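Local coordinates for protein UDP-N-acetylmuramate--L-alanine ligase (Thermotoga maritima, PDB 1J6U) that catalyses the ATP-dependent joining of L-alanine to UDP-N-acetylmuramate, a step of peptidoglycan synthesis in cell wall formation, at residues Val75-Ala80 with Pro86-Ala91; Leu245-Ala250 with Gly263-Glu268. One frame throughout, in Å; residues are numbered along the deposited sequence.

Contact 1 (Val75-Ala80 with Pro86-Ala91); sequences VIKTPA and PEIVRA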
loop_
_atom_site.group_PDB
_atom_site.type_symbol
_atom_site.label_atom_id
_atom_site.label_comp_id
_atom_site.label_asym_id
_atom_site.label_seq_id
_atom_site.Cartn_x
_atom_site.Cartn_y
_atom_site.Cartn_z
ATOM N N VAL A 75 6.283 -18.244 -18.171
ATOM C CA VAL A 75 6.517 -16.818 -18.199
ATOM C C VAL A 75 5.317 -16.142 -17.588
ATOM O O VAL A 75 4.189 -16.410 -18.006
ATOM C CB VAL A 75 6.645 -16.259 -19.634
ATOM C CG1 VAL A 75 6.441 -14.735 -19.589
ATOM C CG2 VAL A 75 8.004 -16.571 -20.216
ATOM N N ILE A 76 5.558 -15.256 -16.621
ATOM C CA ILE A 76 4.469 -14.514 -16.003
ATOM C C ILE A 76 4.651 -13.028 -16.281
ATOM O O ILE A 76 5.780 -12.496 -16.209
ATOM C CB ILE A 76 4.439 -14.722 -14.494
ATOM C CG1 ILE A 76 4.342 -16.214 -14.195
ATOM C CG2 ILE A 76 3.259 -13.959 -13.905
ATOM C CD1 ILE A 76 4.352 -16.518 -12.749
ATOM N N LYS A 77 3.549 -12.356 -16.597
ATOM C CA LYS A 77 3.612 -10.924 -16.898
ATOM C C LYS A 77 2.525 -10.104 -16.206
ATOM O O LYS A 77 1.440 -10.589 -15.906
ATOM C CB LYS A 77 3.518 -10.704 -18.413
ATOM C CG LYS A 77 2.152 -10.994 -19.009
ATOM C CD LYS A 77 2.220 -11.035 -20.528
ATOM C CE LYS A 77 1.150 -10.194 -21.179
ATOM N NZ LYS A 77 -0.239 -10.705 -21.065
ATOM N N THR A 78 2.828 -8.846 -15.963
ATOM C CA THR A 78 1.872 -7.947 -15.341
ATOM C C THR A 78 1.013 -7.286 -16.413
ATOM O O THR A 78 1.397 -7.203 -17.576
ATOM C CB THR A 78 2.590 -6.858 -14.608
ATOM O OG1 THR A 78 2.982 -5.837 -15.546
ATOM C CG2 THR A 78 3.817 -7.446 -13.914
ATOM N N PRO A 79 -0.150 -6.764 -16.023
ATOM C CA PRO A 79 -1.014 -6.122 -17.022
ATOM C C PRO A 79 -0.305 -5.047 -17.832
ATOM O O PRO A 79 -0.730 -4.731 -18.940
ATOM C CB PRO A 79 -2.159 -5.546 -16.187
ATOM C CG PRO A 79 -2.167 -6.425 -14.940
ATOM C CD PRO A 79 -0.704 -6.638 -14.662
ATOM N N ALA A 80 0.777 -4.486 -17.296
ATOM C CA ALA A 80 1.486 -3.433 -18.028
ATOM C C ALA A 80 2.402 -3.935 -19.146
ATOM O O ALA A 80 2.762 -3.172 -20.029
ATOM C CB ALA A 80 2.297 -2.573 -17.074
ATOM N N PRO A 86 9.926 -7.358 -26.042
ATOM C CA PRO A 86 10.739 -8.422 -26.634
ATOM C C PRO A 86 10.689 -9.771 -25.914
ATOM O O PRO A 86 10.779 -10.811 -26.554
ATOM C CB PRO A 86 12.159 -7.816 -26.667
ATOM C CG PRO A 86 12.128 -6.742 -25.632
ATOM C CD PRO A 86 10.730 -6.152 -25.795
ATOM N N GLU A 87 10.541 -9.762 -24.593
ATOM C CA GLU A 87 10.515 -11.000 -23.837
ATOM C C GLU A 87 9.246 -11.751 -24.110
ATOM O O GLU A 87 9.222 -12.976 -24.180
ATOM C CB GLU A 87 10.656 -10.714 -22.343
ATOM C CG GLU A 87 12.089 -10.278 -21.992
ATOM C CD GLU A 87 12.248 -9.716 -20.576
ATOM O OE1 GLU A 87 11.634 -10.282 -19.647
ATOM O OE2 GLU A 87 13.005 -8.730 -20.390
ATOM N N ILE A 88 8.173 -11.017 -24.273
ATOM C CA ILE A 88 6.937 -11.687 -24.537
ATOM C C ILE A 88 6.969 -12.212 -25.965
ATOM O O ILE A 88 6.445 -13.299 -26.240
ATOM C CB ILE A 88 5.724 -10.740 -24.275
ATOM C CG1 ILE A 88 5.649 -10.443 -22.779
ATOM C CG2 ILE A 88 4.392 -11.400 -24.731
ATOM C CD1 ILE A 88 5.672 -11.727 -21.913
ATOM N N VAL A 89 7.597 -11.465 -26.876
ATOM C CA VAL A 89 7.658 -11.929 -28.258
ATOM C C VAL A 89 8.471 -13.221 -28.327
ATOM O O VAL A 89 8.019 -14.201 -28.948
ATOM C CB VAL A 89 8.217 -10.854 -29.235
ATOM C CG1 VAL A 89 8.429 -11.464 -30.604
ATOM C CG2 VAL A 89 7.215 -9.754 -29.390
ATOM N N ARG A 90 9.636 -13.246 -27.673
ATOM C CA ARG A 90 10.442 -14.454 -27.674
ATOM C C ARG A 90 9.612 -15.591 -27.086
ATOM O O ARG A 90 9.440 -16.644 -27.714
ATOM C CB ARG A 90 11.719 -14.277 -26.871
ATOM C CG ARG A 90 12.426 -15.600 -26.587
ATOM C CD ARG A 90 13.247 -16.133 -27.784
ATOM N NE ARG A 90 14.647 -15.868 -27.550
ATOM C CZ ARG A 90 15.561 -16.792 -27.295
ATOM N NH1 ARG A 90 15.224 -18.067 -27.259
ATOM N NH2 ARG A 90 16.810 -16.426 -27.034
ATOM N N ALA A 91 9.064 -15.366 -25.903
ATOM C CA ALA A 91 8.248 -16.385 -25.255
ATOM C C ALA A 91 7.153 -16.899 -26.187
ATOM O O ALA A 91 6.920 -18.100 -26.271
ATOM C CB ALA A 91 7.617 -15.834 -23.976
#

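Contact 2 (Leu245-Ala250 with Gly263-Glu268); sequences LEMRSA and GKRYLE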
loop_
_atom_site.group_PDB
_atom_site.type_symbol
_atom_site.label_atom_id
_atom_site.label_comp_id
_atom_site.label_asym_id
_atom_site.label_seq_id
_atom_site.Cartn_x
_atom_site.Cartn_y
_atom_site.Cartn_z
ATOM N N LEU A 245 -17.193 4.338 16.007
ATOM C CA LEU A 245 -16.254 5.154 16.787
ATOM C C LEU A 245 -16.981 6.093 17.711
ATOM O O LEU A 245 -17.760 6.938 17.267
ATOM C CB LEU A 245 -15.387 5.998 15.871
ATOM C CG LEU A 245 -14.434 5.182 15.038
ATOM C CD1 LEU A 245 -13.576 6.116 14.221
ATOM C CD2 LEU A 245 -13.571 4.350 15.970
ATOM N N GLU A 246 -16.742 5.966 19.002
ATOM C CA GLU A 246 -17.417 6.863 19.888
ATOM C C GLU A 246 -16.546 8.097 20.121
ATOM O O GLU A 246 -17.047 9.205 20.203
ATOM C CB GLU A 246 -17.728 6.166 21.202
ATOM C CG GLU A 246 -18.039 7.156 22.300
ATOM C CD GLU A 246 -18.286 6.485 23.620
ATOM O OE1 GLU A 246 -17.721 5.387 23.827
ATOM O OE2 GLU A 246 -19.028 7.063 24.449
HETATM N N MSE A 247 -15.241 7.899 20.225
HETATM C CA MSE A 247 -14.298 8.989 20.459
HETATM C C MSE A 247 -12.945 8.616 19.926
HETATM O O MSE A 247 -12.562 7.445 19.916
HETATM C CB MSE A 247 -14.087 9.256 21.927
HETATM C CG MSE A 247 -15.295 9.611 22.701
HETATM SE SE MSE A 247 -14.651 9.402 24.462
HETATM C CE MSE A 247 -15.261 7.614 24.813
ATOM N N ARG A 248 -12.212 9.634 19.512
ATOM C CA ARG A 248 -10.887 9.438 18.964
ATOM C C ARG A 248 -10.043 10.559 19.449
ATOM O O ARG A 248 -10.477 11.695 19.488
ATOM C CB ARG A 248 -10.893 9.475 17.447
ATOM C CG ARG A 248 -9.508 9.329 16.872
ATOM C CD ARG A 248 -9.515 9.527 15.372
ATOM N NE ARG A 248 -8.152 9.525 14.886
ATOM C CZ ARG A 248 -7.528 10.590 14.395
ATOM N NH1 ARG A 248 -8.138 11.773 14.300
ATOM N NH2 ARG A 248 -6.276 10.465 14.015
ATOM N N SER A 249 -8.824 10.233 19.818
ATOM C CA SER A 249 -7.920 11.236 20.301
ATOM C C SER A 249 -6.549 10.887 19.734
ATOM O O SER A 249 -5.992 9.789 19.965
ATOM C CB SER A 249 -7.929 11.225 21.826
ATOM O OG SER A 249 -6.802 11.911 22.323
ATOM N N ALA A 250 -6.032 11.819 18.948
ATOM C CA ALA A 250 -4.735 11.627 18.302
ATOM C C ALA A 250 -3.679 12.384 19.063
ATOM O O ALA A 250 -3.899 13.505 19.513
ATOM C CB ALA A 250 -4.783 12.135 16.868
ATOM N N GLY A 263 -23.569 -0.297 19.001
ATOM C CA GLY A 263 -23.950 0.794 19.872
ATOM C C GLY A 263 -23.519 0.770 21.303
ATOM O O GLY A 263 -23.910 1.641 22.077
ATOM N N LYS A 264 -22.716 -0.210 21.676
ATOM C CA LYS A 264 -22.286 -0.255 23.059
ATOM C C LYS A 264 -20.776 -0.186 23.152
ATOM O O LYS A 264 -20.063 -0.850 22.396
ATOM C CB LYS A 264 -22.839 -1.522 23.747
ATOM C CG LYS A 264 -24.370 -1.516 23.843
ATOM C CD LYS A 264 -24.885 -2.401 24.980
ATOM C CE LYS A 264 -26.357 -2.123 25.285
ATOM N NZ LYS A 264 -26.628 -0.758 25.850
ATOM N N ARG A 265 -20.301 0.644 24.069
ATOM C CA ARG A 265 -18.879 0.813 24.274
ATOM C C ARG A 265 -18.373 -0.614 24.371
ATOM O O ARG A 265 -18.844 -1.402 25.188
ATOM C CB ARG A 265 -18.635 1.580 25.559
ATOM C CG ARG A 265 -17.239 2.061 25.732
ATOM C CD ARG A 265 -17.180 3.582 25.719
ATOM N NE ARG A 265 -17.850 4.181 26.864
ATOM C CZ ARG A 265 -17.866 5.484 27.110
ATOM N NH1 ARG A 265 -17.243 6.311 26.294
ATOM N NH2 ARG A 265 -18.521 5.965 28.157
ATOM N N TYR A 266 -17.397 -0.933 23.535
ATOM C CA TYR A 266 -16.890 -2.284 23.452
ATOM C C TYR A 266 -15.411 -2.425 23.744
ATOM O O TYR A 266 -14.982 -3.395 24.355
ATOM C CB TYR A 266 -17.192 -2.818 22.050
ATOM C CG TYR A 266 -16.843 -4.253 21.891
ATOM C CD1 TYR A 266 -16.146 -4.700 20.770
ATOM C CD2 TYR A 266 -17.253 -5.193 22.842
ATOM C CE1 TYR A 266 -15.871 -6.048 20.578
ATOM C CE2 TYR A 266 -16.977 -6.555 22.668
ATOM C CZ TYR A 266 -16.290 -6.973 21.535
ATOM O OH TYR A 266 -16.012 -8.300 21.378
ATOM N N LEU A 267 -14.615 -1.469 23.281
ATOM C CA LEU A 267 -13.174 -1.515 23.515
ATOM C C LEU A 267 -12.470 -0.224 23.132
ATOM O O LEU A 267 -12.995 0.652 22.423
ATOM C CB LEU A 267 -12.519 -2.688 22.752
ATOM C CG LEU A 267 -12.661 -2.705 21.218
ATOM C CD1 LEU A 267 -11.666 -1.737 20.583
ATOM C CD2 LEU A 267 -12.402 -4.116 20.715
ATOM N N GLU A 268 -11.254 -0.119 23.622
ATOM C CA GLU A 268 -10.466 1.025 23.298
ATOM C C GLU A 268 -9.357 0.555 22.370
ATOM O O GLU A 268 -8.583 -0.346 22.705
ATOM C CB GLU A 268 -9.861 1.659 24.542
ATOM C CG GLU A 268 -9.090 2.893 24.194
ATOM C CD GLU A 268 -8.477 3.550 25.388
ATOM O OE1 GLU A 268 -7.596 2.923 26.019
ATOM O OE2 GLU A 268 -8.880 4.695 25.686
#

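Contact 1 (Val75-Ala80 with Pro86-Ala91)
V75 and K77, on strand 74-77, meet I88 and A91, one turn apart on helix 86-93. V75 divides its two methyls between these helix residues: CG1 reaches I88 CD1 at 3.9 Å, and CG2 lies against A91 CB at the same 3.9 Å. With chi1 at 162°, CG1 stands anti to the backbone N and CG2 anti to the carbonyl carbon, which turns one methyl to I88 and the other to A91. I88 does its touching with the end of its longer branch, and I98 of the next strand packs against all four residues.

The aliphatic part of K77 adds to this apolar contact. K77 crosses I88 at about a right angle, its CD 3.8 Å from I88 CD1. Its ammonium plays no part here: NZ is hydrogen-bonded to N100 OD1. The axes of 75-77 and 86-91 come within 10.2 Å, with their directions 143° apart, in the first half of the beta-alpha-beta unit 74-77, 86-93, 98-100 of a parallel sheet consistent with a Rossmann-like fold. With carbon meeting carbon throughout, van der Waals packing and burial of apolar surface hold helix against strand, while the lysine's charge is carried away to N100.

Contact 2 (Leu245-Ala250 with Gly263-Glu268)
E246 is the first residue along 245-250 to meet the other segment, and its partner is R265. Its CG stands anti to the backbone N (chi1 162°) and the rest of the chain is extended, which carries the carboxylate out to the arginine. The model places E246 OE2 2.7 Å from R265 NH1, a salt bridge whose exact geometry is doubtful because NH1 sits too close to its neighbours. As modelled, OE2 lies over one face of the guanidinium, and the two planar groups are turned 34° from each other, which is not the flat, side-by-side pairing of a two-pronged bridge. R265 supplies the other half of the approach: its chain bends at chi2 and chi3, bringing its end closer to the glutamate than the direction of its CB would suggest. Cutting the E246 side chain back to an alanine would probably leave the R265 guanidinium without its carboxylate mate and freer to turn at the surface.

M247, modelled as selenomethionine, follows. Its CE comes to the edge of the same guanidinium, near its plane, but the approach is too tight to carry weight. M258 of the intervening strand 255-261 touches both M247 and R265. Further along, R248 forms a salt bridge with E346 and a hydrogen bond with Q255.

The backbones stay well apart, E246 CA and R265 CA being 7.6 Å from each other, because 255-261 runs between them and bonds to both: E246 and M247 pair with M258, and Y266 with V259. Y266 and L267 together face V259 as a classic beta bulge. The arrangement is an ion pair, doubtful in detail, that reaches across the middle strand of a three-stranded antiparallel meander, 243-250, 255-261 and 264-271, in the Mur ligase middle domain.

How the contacts relate
Contact 1 and contact 2 lie on opposite sides of the chain's centre, with their own centres 50 Å apart and their nearest atoms about 34 Å apart, so neither touches the other. They follow in series along the chain: 75-80 and 86-91 belong to the N-terminal part of the Mur ligase, 245-250 and 263-268 to the middle domain. Their chemistry differs as well, a buried apolar strand-helix interface against a charged pair at the surface. Both are away from the predicted ATP-binding residues G121 to T127, which also belong to the middle domain. In contact 1 the side chain of K77 lies near, without touching, what is probably a glycine-rich turn of Rossmann type.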